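Local coordinates for tail spike protein (Acinetobacter phage vB_AbaP_AS12, PDB 6EU4) that probably serves as a trimeric tailspike with which the phage recognises, and perhaps degrades, the surface polysaccharide of Acinetobacter baumannii, at residues A[121-127]-A[146-152]; A[139-144]-A[194-198]; A[310-314]-A[332-336]; A[369-375]-A[403-408]. All coordinates share one frame; numbering follows the deposited sequence. Where two conformers were deposited one is given.

Contact 1: A[121-127]-A[146-152]; sequences LNGLYHT and DCGFIKT
Tyr125 and Phe149 pack on the buried face of strands 124-127 and 148-151, which stack in parallel as in a beta-helix, and Leu121, just ahead of the first strand, joins them. Phe149 touches both of the others. Its ring tip CZ lies 3.9 Å from Leu121 CD2, and the two side chains cross at about a right angle. Phe149 CE1 also reaches Tyr125 CD2, at the same distance of 3.9 Å. There the tyrosine carbon sits at the edge of the phenylalanine ring. Ile109 of helix 106-113 and Met177 close over this side, so it is tightly packed. The Tyr125 hydroxyl accepts the backbone N-H of Asn122 and is bound to Glu92 as well. These two bonds hold the hydroxyl end of the side chain in place.

The other face carries Leu124, His126 and Ile150 and is looser. All three are partly open to solvent. His126 CG stands anti to its carbonyl carbon (chi1 -69°), which lays the imidazole beside Ile150. Ile150 CB comes over one ring face, 4.0 Å from the centroid of the His126 ring. Ile150 has two deposited conformers, so the finer detail of this CH-pi contact is less certain. At the entry to the pair, Asp146 turns to Arg182 of the second subunit in a salt bridge.

Between the two faces runs a parallel ladder of backbone bonds. Tyr125 N gives to Gly148 O at 2.9 Å and Ile150 N to Tyr125 O at 2.8 Å. The last backbone rung is Thr152 N to Thr127 O, 2.9 Å long.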
loop_
_atom_site.group_PDB
_atom_site.type_symbol
_atom_site.label_atom_id
_atom_site.label_comp_id
_atom_site.label_asym_id
_atom_site.label_seq_id
_atom_site.Cartn_x
_atom_site.Cartn_y
_atom_site.Cartn_z
ATOM N N LEU A 121 14.281 -13.504 28.733
ATOM C CA LEU A 121 14.776 -14.824 28.356
ATOM C C LEU A 121 16.246 -14.714 27.970
ATOM O O LEU A 121 16.607 -13.920 27.098
ATOM C CB LEU A 121 13.954 -15.390 27.197
ATOM C CG LEU A 121 12.444 -15.490 27.468
ATOM C CD1 LEU A 121 11.705 -16.093 26.265
ATOM C CD2 LEU A 121 12.123 -16.273 28.745
ATOM N N ASN A 122 17.092 -15.522 28.612
ATOM C CA ASN A 122 18.538 -15.348 28.526
ATOM C C ASN A 122 19.264 -16.554 27.949
ATOM O O ASN A 122 20.496 -16.623 28.021
ATOM C CB ASN A 122 19.067 -15.029 29.912
ATOM C CG ASN A 122 18.343 -13.871 30.528
ATOM O OD1 ASN A 122 18.078 -12.871 29.849
ATOM N ND2 ASN A 122 17.985 -14.000 31.798
ATOM N N GLY A 123 18.531 -17.493 27.379
ATOM C CA GLY A 123 19.117 -18.670 26.776
ATOM C C GLY A 123 17.983 -19.597 26.404
ATOM O O GLY A 123 16.836 -19.162 26.312
ATOM N N LEU A 124 18.310 -20.867 26.199
ATOM C CA LEU A 124 17.308 -21.867 25.857
ATOM C C LEU A 124 16.856 -22.584 27.119
ATOM O O LEU A 124 17.680 -23.042 27.929
ATOM C CB LEU A 124 17.842 -22.876 24.857
ATOM C CG LEU A 124 18.254 -22.260 23.523
ATOM C CD1 LEU A 124 19.001 -23.302 22.679
ATOM C CD2 LEU A 124 17.041 -21.668 22.795
ATOM N N TYR A 125 15.550 -22.676 27.276
ATOM C CA TYR A 125 14.935 -23.389 28.382
ATOM C C TYR A 125 14.152 -24.557 27.804
ATOM O O TYR A 125 13.437 -24.392 26.812
ATOM C CB TYR A 125 14.006 -22.479 29.161
ATOM C CG TYR A 125 14.611 -21.166 29.581
ATOM C CD1 TYR A 125 15.297 -21.036 30.782
ATOM C CD2 TYR A 125 14.493 -20.049 28.770
ATOM C CE1 TYR A 125 15.842 -19.809 31.172
ATOM C CE2 TYR A 125 15.025 -18.820 29.147
ATOM C CZ TYR A 125 15.690 -18.702 30.332
ATOM O OH TYR A 125 16.219 -17.480 30.677
ATOM N N HIS A 126 14.290 -25.733 28.414
ATOM C CA HIS A 126 13.603 -26.935 27.949
ATOM C C HIS A 126 12.365 -27.196 28.798
ATOM O O HIS A 126 12.376 -26.989 30.011
ATOM C CB HIS A 126 14.544 -28.142 27.988
ATOM C CG HIS A 126 15.628 -28.049 26.970
ATOM N ND1 HIS A 126 16.675 -27.158 27.086
ATOM C CD2 HIS A 126 15.806 -28.698 25.796
ATOM C CE1 HIS A 126 17.461 -27.279 26.029
ATOM N NE2 HIS A 126 16.956 -28.208 25.233
ATOM N N THR A 127 11.287 -27.622 28.142
ATOM C CA THR A 127 9.995 -27.769 28.797
ATOM C C THR A 127 9.351 -29.087 28.404
ATOM O O THR A 127 9.430 -29.507 27.250
ATOM C CB THR A 127 9.057 -26.640 28.406
ATOM O OG1 THR A 127 8.952 -26.607 26.971
ATOM C CG2 THR A 127 9.580 -25.320 28.937
ATOM N N ASP A 146 19.276 -17.859 20.160
ATOM C CA ASP A 146 19.824 -18.259 21.443
ATOM C C ASP A 146 18.846 -18.191 22.598
ATOM O O ASP A 146 19.179 -18.680 23.687
ATOM C CB ASP A 146 21.039 -17.393 21.781
ATOM C CG ASP A 146 22.171 -17.579 20.779
ATOM O OD1 ASP A 146 22.323 -18.696 20.224
ATOM O OD2 ASP A 146 22.903 -16.611 20.550
ATOM N N CYS A 147 17.658 -17.624 22.395
ATOM C CA CYS A 147 16.682 -17.401 23.457
ATOM C C CYS A 147 15.379 -18.103 23.108
ATOM O O CYS A 147 14.880 -17.955 21.992
ATOM C CB CYS A 147 16.399 -15.906 23.655
ATOM S SG CYS A 147 17.871 -14.951 24.046
ATOM N N GLY A 148 14.806 -18.829 24.059
ATOM C CA GLY A 148 13.500 -19.389 23.798
ATOM C C GLY A 148 13.292 -20.706 24.506
ATOM O O GLY A 148 14.010 -21.049 25.441
ATOM N N PHE A 149 12.263 -21.409 24.033
ATOM C CA PHE A 149 11.739 -22.598 24.692
ATOM C C PHE A 149 11.835 -23.773 23.736
ATOM O O PHE A 149 11.407 -23.665 22.581
ATOM C CB PHE A 149 10.276 -22.418 25.111
ATOM C CG PHE A 149 10.037 -21.260 26.036
ATOM C CD1 PHE A 149 10.927 -20.961 27.054
ATOM C CD2 PHE A 149 8.915 -20.465 25.887
ATOM C CE1 PHE A 149 10.706 -19.875 27.912
ATOM C CE2 PHE A 149 8.696 -19.367 26.735
ATOM C CZ PHE A 149 9.605 -19.080 27.750
ATOM N N ILE A 150 12.356 -24.892 24.238
ATOM C CA ILE A 150 12.461 -26.139 23.495
ATOM C C ILE A 150 11.559 -27.153 24.187
ATOM O O ILE A 150 11.822 -27.551 25.327
ATOM C CB ILE A 150 13.906 -26.644 23.440
ATOM C CG1 ILE A 150 14.847 -25.514 22.995
ATOM C CG2 ILE A 150 14.005 -27.849 22.521
ATOM C CD1 ILE A 150 14.591 -25.017 21.596
ATOM N N LYS A 151 10.506 -27.579 23.503
ATOM C CA LYS A 151 9.575 -28.537 24.071
ATOM C C LYS A 151 9.998 -29.952 23.697
ATOM O O LYS A 151 10.248 -30.235 22.521
ATOM C CB LYS A 151 8.163 -28.253 23.567
ATOM C CG LYS A 151 7.165 -29.220 24.163
ATOM C CD LYS A 151 5.874 -28.545 24.481
ATOM C CE LYS A 151 4.937 -29.473 25.214
ATOM N NZ LYS A 151 4.164 -30.274 24.278
ATOM N N THR A 152 10.048 -30.842 24.693
ATOM C CA THR A 152 10.654 -32.161 24.545
ATOM C C THR A 152 9.647 -33.301 24.496
ATOM O O THR A 152 10.054 -34.473 24.417
ATOM C CB THR A 152 11.616 -32.432 25.705
ATOM O OG1 THR A 152 10.873 -32.504 26.925
ATOM C CG2 THR A 152 12.659 -31.320 25.814
#

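Contact 2: A[139-144]-A[194-198]; sequences IEGTGE and SGFTL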
loop_
_atom_site.group_PDB
_atom_site.type_symbol
_atom_site.label_atom_id
_atom_site.label_comp_id
_atom_site.label_asym_id
_atom_site.label_seq_id
_atom_site.Cartn_x
_atom_site.Cartn_y
_atom_site.Cartn_z
ATOM N N ILE A 139 7.458 -10.221 27.343
ATOM C CA ILE A 139 8.496 -11.248 27.344
ATOM C C ILE A 139 9.522 -10.830 26.301
ATOM O O ILE A 139 9.161 -10.600 25.143
ATOM C CB ILE A 139 7.937 -12.641 27.002
ATOM C CG1 ILE A 139 6.745 -13.000 27.887
ATOM C CG2 ILE A 139 9.045 -13.684 27.101
ATOM C CD1 ILE A 139 6.008 -14.248 27.437
ATOM N N GLU A 140 10.788 -10.710 26.705
ATOM C CA GLU A 140 11.836 -10.180 25.839
ATOM C C GLU A 140 13.071 -11.072 25.916
ATOM O O GLU A 140 13.673 -11.210 26.987
ATOM C CB GLU A 140 12.200 -8.740 26.236
ATOM C CG GLU A 140 13.335 -8.115 25.398
ATOM C CD GLU A 140 13.796 -6.759 25.930
ATOM O OE1 GLU A 140 13.046 -6.127 26.697
ATOM O OE2 GLU A 140 14.908 -6.320 25.563
ATOM N N GLY A 141 13.451 -11.670 24.783
ATOM C CA GLY A 141 14.762 -12.254 24.621
ATOM C C GLY A 141 15.656 -11.314 23.818
ATOM O O GLY A 141 15.240 -10.243 23.385
ATOM N N THR A 142 16.914 -11.731 23.614
ATOM C CA THR A 142 17.829 -10.920 22.806
ATOM C C THR A 142 17.935 -11.387 21.363
ATOM O O THR A 142 18.649 -10.753 20.569
ATOM C CB THR A 142 19.232 -10.887 23.420
ATOM O OG1 THR A 142 19.752 -12.219 23.524
ATOM C CG2 THR A 142 19.230 -10.200 24.775
ATOM N N GLY A 143 17.235 -12.445 20.991
ATOM C CA GLY A 143 17.256 -12.910 19.626
ATOM C C GLY A 143 16.861 -14.369 19.535
ATOM O O GLY A 143 16.944 -15.134 20.509
ATOM N N GLU A 144 16.450 -14.750 18.322
ATOM C CA GLU A 144 15.792 -16.019 18.048
ATOM C C GLU A 144 16.754 -17.194 17.907
ATOM O O GLU A 144 16.303 -18.338 17.885
ATOM C CB GLU A 144 14.952 -15.891 16.776
ATOM C CG GLU A 144 13.944 -14.727 16.789
ATOM C CD GLU A 144 14.455 -13.457 16.068
ATOM O OE1 GLU A 144 15.541 -12.943 16.441
ATOM O OE2 GLU A 144 13.750 -12.990 15.129
ATOM N N SER A 194 8.762 -10.488 22.352
ATOM C CA SER A 194 9.775 -10.236 21.334
ATOM C C SER A 194 11.058 -11.016 21.570
ATOM O O SER A 194 11.514 -11.150 22.710
ATOM C CB SER A 194 10.130 -8.751 21.243
ATOM O OG SER A 194 10.635 -8.267 22.457
ATOM N N GLY A 195 11.653 -11.477 20.471
ATOM C CA GLY A 195 13.064 -11.837 20.482
ATOM C C GLY A 195 13.391 -13.223 20.976
ATOM O O GLY A 195 14.369 -13.399 21.729
ATOM N N PHE A 196 12.611 -14.230 20.580
ATOM C CA PHE A 196 12.902 -15.587 21.036
ATOM C C PHE A 196 12.285 -16.603 20.088
ATOM O O PHE A 196 11.530 -16.262 19.172
ATOM C CB PHE A 196 12.418 -15.818 22.472
ATOM C CG PHE A 196 10.945 -15.614 22.678
ATOM C CD1 PHE A 196 10.060 -16.648 22.470
ATOM C CD2 PHE A 196 10.452 -14.391 23.127
ATOM C CE1 PHE A 196 8.705 -16.470 22.687
ATOM C CE2 PHE A 196 9.106 -14.205 23.342
ATOM C CZ PHE A 196 8.228 -15.253 23.126
ATOM N N THR A 197 12.642 -17.870 20.306
ATOM C CA THR A 197 12.180 -18.961 19.471
ATOM C C THR A 197 11.361 -19.954 20.291
ATOM O O THR A 197 11.534 -20.082 21.507
ATOM C CB THR A 197 13.372 -19.664 18.799
ATOM O OG1 THR A 197 12.903 -20.695 17.927
ATOM C CG2 THR A 197 14.304 -20.299 19.860
ATOM N N LEU A 198 10.446 -20.633 19.601
ATOM C CA LEU A 198 9.625 -21.712 20.146
ATOM C C LEU A 198 9.845 -22.906 19.232
ATOM O O LEU A 198 9.486 -22.845 18.050
ATOM C CB LEU A 198 8.136 -21.341 20.155
ATOM C CG LEU A 198 7.735 -20.086 20.920
ATOM C CD1 LEU A 198 6.282 -19.727 20.634
ATOM C CD2 LEU A 198 7.945 -20.316 22.390
HETATM O O HOH W 1 8.916 -7.512 24.220
#
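A corner of the parallel beta-helix is formed where Gly195 turns against Gly141 and Gly143. Before the corner, Ser194 pairs with Glu140 in a short parallel bridge. Ser194 N binds Ile139 O at 2.8 Å, and Gly141 N binds Ser194 O at 2.9 Å. Gly195 then bends the chain with a positive phi of 84°. Its carbonyl oxygen points at the backbone of 141-143, where Gly141 and Gly143 have no side chain to stand in the way. Gly195 O lies 3.1 Å from Gly141 CA and takes a weak hydrogen bond from Gly143 N.

Beyond the corner the side chains take over. Phe196 has CG between its backbone N and carbonyl carbon (chi1 59°), and the ring swings back to the first strand although its CB starts away from it. Phe196 CE2 meets Ile139 CG2 at 3.8 Å. Gly141 N stands near the ring plane at its edge. Further along, Glu144 O presses on Thr197 CB at 3.3 Å. On the outer side a water joins Ser194 OG, 2.6 Å from it, to Ile139 O.

The acidic ends reach across the trimer. The Glu140 carboxylate bridges Lys118 of its own chain and Lys118 of the second subunit, while Glu144 OE1 accepts from His192 and Asn190 of that subunit. Within the chain, strand 118-121 flanks Ile139 and Phe196 through Leu121. Met177 of strand 175-179 packs on the same two residues, and strand 219-229 continues the stack beyond 196-200.

Contact 3: A[310-314]-A[332-336]; sequences PAKAL and LHAQN
Leu314 and Leu332 cross at a slant, with Leu314 CB set between the two methyl branches of Leu332. It lies 3.9 Å from CD1 and equally far from CD2 of Leu332. Leu332 CG is anti to its backbone N (chi1 178°), which carries the branched end over to Leu314. Phe337 packs against both leucines. Small side chains meet next to them: Ala311 CB and Ala334 CB face each other at 4.0 Å on one face of the paired chains. On the opposite face, in the next bridge, Ala313 CB meets Asn336 CB, also at 4.0 Å.

The Asn336 amide is held at both ends. A water donates to OD1 and more weakly to Lys312 O, while ND2 binds Ser371 O. The His333 ring leads away from this contact, stacks on Tyr356 and bonds to Tyr359 through ND1.

The backbone bonds follow a bend. Ala311 O accepts Gln335 N, and the very next carbonyl, Lys312 O, accepts Asn336 N at 2.9 Å. Both chains therefore turn together, at Lys312 and Gln335. Such stacked corners, with strands running parallel on each side, are the mark of a parallel beta-helix.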
loop_
_atom_site.group_PDB
_atom_site.type_symbol
_atom_site.label_atom_id
_atom_site.label_comp_id
_atom_site.label_asym_id
_atom_site.label_seq_id
_atom_site.Cartn_x
_atom_site.Cartn_y
_atom_site.Cartn_z
ATOM N N PRO A 310 2.689 -31.698 -3.552
ATOM C CA PRO A 310 2.280 -30.289 -3.538
ATOM C C PRO A 310 1.455 -29.929 -2.316
ATOM O O PRO A 310 0.714 -30.747 -1.761
ATOM C CB PRO A 310 1.450 -30.155 -4.817
ATOM C CG PRO A 310 0.889 -31.535 -5.027
ATOM C CD PRO A 310 2.033 -32.446 -4.640
ATOM N N ALA A 311 1.606 -28.674 -1.902
ATOM C CA ALA A 311 0.663 -28.035 -1.005
ATOM C C ALA A 311 -0.646 -27.819 -1.745
ATOM O O ALA A 311 -0.701 -27.843 -2.977
ATOM C CB ALA A 311 1.226 -26.696 -0.508
ATOM N N LYS A 312 -1.714 -27.602 -0.996
ATOM C CA LYS A 312 -2.958 -27.228 -1.657
ATOM C C LYS A 312 -2.872 -25.809 -2.189
ATOM O O LYS A 312 -3.246 -25.545 -3.341
ATOM C CB LYS A 312 -4.140 -27.396 -0.709
ATOM C CG LYS A 312 -4.494 -28.876 -0.511
ATOM C CD LYS A 312 -5.763 -29.042 0.359
ATOM C CE LYS A 312 -6.022 -30.486 0.787
ATOM N NZ LYS A 312 -5.737 -31.501 -0.274
ATOM N N ALA A 313 -2.375 -24.883 -1.368
ATOM C CA ALA A 313 -2.231 -23.494 -1.785
ATOM C C ALA A 313 -1.153 -22.814 -0.961
ATOM O O ALA A 313 -0.966 -23.127 0.216
ATOM C CB ALA A 313 -3.538 -22.710 -1.627
ATOM N N LEU A 314 -0.491 -21.829 -1.559
ATOM C CA LEU A 314 0.363 -20.960 -0.754
ATOM C C LEU A 314 -0.485 -20.155 0.218
ATOM O O LEU A 314 -0.210 -20.126 1.428
ATOM C CB LEU A 314 1.186 -20.025 -1.647
ATOM C CG LEU A 314 2.039 -18.974 -0.933
ATOM C CD1 LEU A 314 2.956 -19.593 0.108
ATOM C CD2 LEU A 314 2.867 -18.196 -1.953
ATOM N N LEU A 332 7.770 -22.896 -4.762
ATOM C CA LEU A 332 6.396 -23.251 -4.452
ATOM C C LEU A 332 5.976 -24.417 -5.317
ATOM O O LEU A 332 6.048 -24.343 -6.550
ATOM C CB LEU A 332 5.453 -22.071 -4.687
ATOM C CG LEU A 332 3.960 -22.357 -4.430
ATOM C CD1 LEU A 332 3.746 -22.654 -2.971
ATOM C CD2 LEU A 332 3.091 -21.177 -4.852
ATOM N N HIS A 333 5.565 -25.501 -4.663
ATOM C CA HIS A 333 4.882 -26.633 -5.291
ATOM C C HIS A 333 3.483 -26.690 -4.672
ATOM O O HIS A 333 3.303 -27.191 -3.553
ATOM C CB HIS A 333 5.643 -27.936 -5.078
ATOM C CG HIS A 333 6.982 -27.966 -5.735
ATOM N ND1 HIS A 333 7.203 -28.559 -6.959
ATOM C CD2 HIS A 333 8.175 -27.471 -5.334
ATOM C CE1 HIS A 333 8.480 -28.431 -7.281
ATOM N NE2 HIS A 333 9.089 -27.765 -6.316
ATOM N N ALA A 334 2.490 -26.201 -5.407
ATOM C CA ALA A 334 1.134 -26.133 -4.883
ATOM C C ALA A 334 0.126 -26.197 -6.017
ATOM O O ALA A 334 0.415 -25.828 -7.151
ATOM C CB ALA A 334 0.918 -24.844 -4.096
ATOM N N GLN A 335 -1.086 -26.642 -5.688
ATOM C CA GLN A 335 -2.145 -26.663 -6.690
ATOM C C GLN A 335 -2.634 -25.256 -7.008
ATOM O O GLN A 335 -2.945 -24.954 -8.162
ATOM C CB GLN A 335 -3.303 -27.532 -6.220
ATOM C CG GLN A 335 -4.365 -27.727 -7.294
ATOM C CD GLN A 335 -5.522 -28.562 -6.778
ATOM O OE1 GLN A 335 -5.310 -29.626 -6.200
ATOM N NE2 GLN A 335 -6.739 -28.063 -6.944
ATOM N N ASN A 336 -2.735 -24.395 -6.001
ATOM C CA ASN A 336 -3.076 -22.994 -6.205
ATOM C C ASN A 336 -2.000 -22.113 -5.596
ATOM O O ASN A 336 -1.407 -22.458 -4.570
ATOM C CB ASN A 336 -4.402 -22.575 -5.532
ATOM C CG ASN A 336 -5.610 -23.449 -5.892
ATOM O OD1 ASN A 336 -6.399 -23.772 -5.003
ATOM N ND2 ASN A 336 -5.798 -23.780 -7.164
HETATM O O HOH W 2 -6.584 -25.694 -2.959
#

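Contact 4: A[369-375]-A[403-408]; sequences NNSMFCV and CSALAY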
loop_
_atom_site.group_PDB
_atom_site.type_symbol
_atom_site.label_atom_id
_atom_site.label_comp_id
_atom_site.label_asym_id
_atom_site.label_seq_id
_atom_site.Cartn_x
_atom_site.Cartn_y
_atom_site.Cartn_z
ATOM N N ASN A 369 -9.373 -26.902 -8.342
ATOM C CA ASN A 369 -8.988 -26.955 -9.748
ATOM C C ASN A 369 -7.572 -26.430 -9.955
ATOM O O ASN A 369 -6.946 -25.876 -9.052
ATOM C CB ASN A 369 -9.993 -26.203 -10.618
ATOM C CG ASN A 369 -10.271 -24.800 -10.109
ATOM O OD1 ASN A 369 -9.411 -23.931 -10.157
ATOM N ND2 ASN A 369 -11.490 -24.580 -9.621
ATOM N N ASN A 370 -7.050 -26.667 -11.161
ATOM C CA ASN A 370 -5.628 -26.414 -11.416
ATOM C C ASN A 370 -5.433 -25.009 -11.976
ATOM O O ASN A 370 -5.121 -24.804 -13.144
ATOM C CB ASN A 370 -5.027 -27.481 -12.324
ATOM C CG ASN A 370 -5.523 -27.435 -13.791
ATOM O OD1 ASN A 370 -6.720 -27.281 -14.090
ATOM N ND2 ASN A 370 -4.577 -27.626 -14.712
ATOM N N SER A 371 -5.572 -24.034 -11.073
ATOM C CA SER A 371 -5.399 -22.632 -11.397
ATOM C C SER A 371 -4.486 -21.956 -10.383
ATOM O O SER A 371 -4.528 -22.259 -9.188
ATOM C CB SER A 371 -6.751 -21.903 -11.448
ATOM O OG SER A 371 -7.471 -21.990 -10.224
HETATM N N MSE A 372 -3.683 -21.009 -10.848
HETATM C CA MSE A 372 -2.845 -20.286 -9.901
HETATM C C MSE A 372 -3.684 -19.384 -9.000
HETATM O O MSE A 372 -3.454 -19.344 -7.783
HETATM C CB MSE A 372 -1.769 -19.473 -10.615
HETATM C CG MSE A 372 -0.658 -20.334 -11.201
HETATM SE SE MSE A 372 0.404 -21.286 -9.825
HETATM C CE MSE A 372 -0.591 -22.973 -9.749
ATOM N N PHE A 373 -4.670 -18.697 -9.586
ATOM C CA PHE A 373 -5.624 -17.877 -8.841
ATOM C C PHE A 373 -6.979 -18.532 -8.992
ATOM O O PHE A 373 -7.564 -18.505 -10.079
ATOM C CB PHE A 373 -5.626 -16.432 -9.349
ATOM C CG PHE A 373 -4.313 -15.757 -9.156
ATOM C CD1 PHE A 373 -4.002 -15.144 -7.943
ATOM C CD2 PHE A 373 -3.351 -15.776 -10.155
ATOM C CE1 PHE A 373 -2.766 -14.562 -7.743
ATOM C CE2 PHE A 373 -2.108 -15.177 -9.949
ATOM C CZ PHE A 373 -1.821 -14.577 -8.741
ATOM N N CYS A 374 -7.444 -19.177 -7.926
ATOM C CA CYS A 374 -8.759 -19.806 -7.891
ATOM C C CYS A 374 -9.669 -18.823 -7.153
ATOM O O CYS A 374 -9.588 -18.687 -5.932
ATOM C CB CYS A 374 -8.680 -21.163 -7.206
ATOM S SG CYS A 374 -10.241 -22.052 -7.178
ATOM N N VAL A 375 -10.519 -18.124 -7.901
ATOM C CA VAL A 375 -11.195 -16.909 -7.441
ATOM C C VAL A 375 -12.688 -17.198 -7.466
ATOM O O VAL A 375 -13.325 -17.112 -8.526
ATOM C CB VAL A 375 -10.840 -15.705 -8.322
ATOM C CG1 VAL A 375 -11.421 -14.420 -7.758
ATOM C CG2 VAL A 375 -9.333 -15.560 -8.458
ATOM N N CYS A 403 0.655 -28.164 -17.244
ATOM C CA CYS A 403 0.613 -26.794 -16.761
ATOM C C CYS A 403 -0.776 -26.417 -16.240
ATOM O O CYS A 403 -1.801 -26.981 -16.642
ATOM C CB CYS A 403 1.042 -25.821 -17.860
ATOM S SG CYS A 403 -0.169 -25.568 -19.186
ATOM N N SER A 404 -0.790 -25.461 -15.316
ATOM C CA SER A 404 -2.014 -24.932 -14.748
ATOM C C SER A 404 -2.591 -23.822 -15.624
ATOM O O SER A 404 -1.924 -23.272 -16.513
ATOM C CB SER A 404 -1.764 -24.377 -13.351
ATOM O OG SER A 404 -1.064 -23.140 -13.414
ATOM N N ALA A 405 -3.835 -23.455 -15.316
ATOM C CA ALA A 405 -4.380 -22.175 -15.728
ATOM C C ALA A 405 -3.762 -21.034 -14.902
ATOM O O ALA A 405 -3.221 -21.244 -13.814
ATOM C CB ALA A 405 -5.902 -22.172 -15.552
ATOM N N LEU A 406 -3.823 -19.805 -15.435
ATOM C CA LEU A 406 -3.513 -18.651 -14.593
ATOM C C LEU A 406 -4.612 -18.446 -13.567
ATOM O O LEU A 406 -4.343 -18.289 -12.373
ATOM C CB LEU A 406 -3.336 -17.365 -15.411
ATOM C CG LEU A 406 -3.137 -16.091 -14.564
ATOM C CD1 LEU A 406 -1.822 -16.237 -13.753
ATOM C CD2 LEU A 406 -3.092 -14.810 -15.398
ATOM N N ALA A 407 -5.865 -18.477 -14.008
ATOM C CA ALA A 407 -6.960 -18.148 -13.110
ATOM C C ALA A 407 -8.249 -18.823 -13.534
ATOM O O ALA A 407 -8.501 -19.037 -14.722
ATOM C CB ALA A 407 -7.195 -16.645 -13.046
ATOM N N TYR A 408 -9.050 -19.159 -12.525
ATOM C CA TYR A 408 -10.427 -19.588 -12.663
ATOM C C TYR A 408 -11.265 -18.650 -11.823
ATOM O O TYR A 408 -10.966 -18.446 -10.640
ATOM C CB TYR A 408 -10.625 -21.019 -12.184
ATOM C CG TYR A 408 -12.058 -21.474 -12.285
ATOM C CD1 TYR A 408 -12.681 -21.578 -13.514
ATOM C CD2 TYR A 408 -12.781 -21.800 -11.152
ATOM C CE1 TYR A 408 -13.972 -21.994 -13.625
ATOM C CE2 TYR A 408 -14.094 -22.235 -11.264
ATOM C CZ TYR A 408 -14.670 -22.334 -12.500
ATOM O OH TYR A 408 -15.981 -22.739 -12.636
#
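Two stacked corners of the parallel beta-helix meet here, in the pairing of Ser371 to Cys374 with Ala405 to Tyr408. Both chains bend together, at selenomethionine Met372 and at Leu406. At the bend two successive carbonyls of 403-408 are used: Ala405 O takes Met372 N at 3.0 Å and Leu406 O takes Phe373 N at 2.8 Å. Ala405 O is gripped twice. Ser404 OG also donates to it, and the two donors come from opposite faces of the carbonyl plane. Ser404 OG in turn lies 3.6 Å from Met372 CG and has a further bond to Asn357.

Phe373 and Leu406 run side by side, pointing the same way. Leu406 CD1 sits in the ring plane at the edge of Phe373, 3.9 Å from CD2 of that ring. Phe390 packs on both of them and on Met372, and Phe337 meets the Phe373 ring.

On the other face Asn369 reaches over to Tyr408. Its ND2 comes 3.4 Å from Tyr408 CD2, with amide and ring planes 74° apart. Two bonds fix the amide: OD1 takes Ser371 OG, and ND2 gives to Ser365 O. With chi1 at 178° the Tyr408 ring extends away from its own backbone N and comes across that amide, the two side chains at about a right angle. Between Asn369 and Ser371 the chain makes an inverse gamma turn centred on Asn370.

Beyond the bend the ladder continues with Tyr408 N bound to Phe373 O. Next Val375 N gives a bond of 2.8 Å to Tyr408 O.

How the contacts relate
The four contacts mark two places along one parallel beta-helix. Contacts 1 and 2 lie near its N-terminal end, with centres about 10 Å apart. They interlock along the chain and share a stack: Cys147 O and Phe149 N of contact 1 pair with the backbone of Thr197 in contact 2. Both touch the second subunit. Contacts 3 and 4 lie further along, centres about 11 Å apart, and no other chain touches them. Gln335 and Asn336 of contact 3 bind backbone oxygens of Asn369 and Ser371 in contact 4. The centres of contacts 1 and 4 are about 43 Å apart.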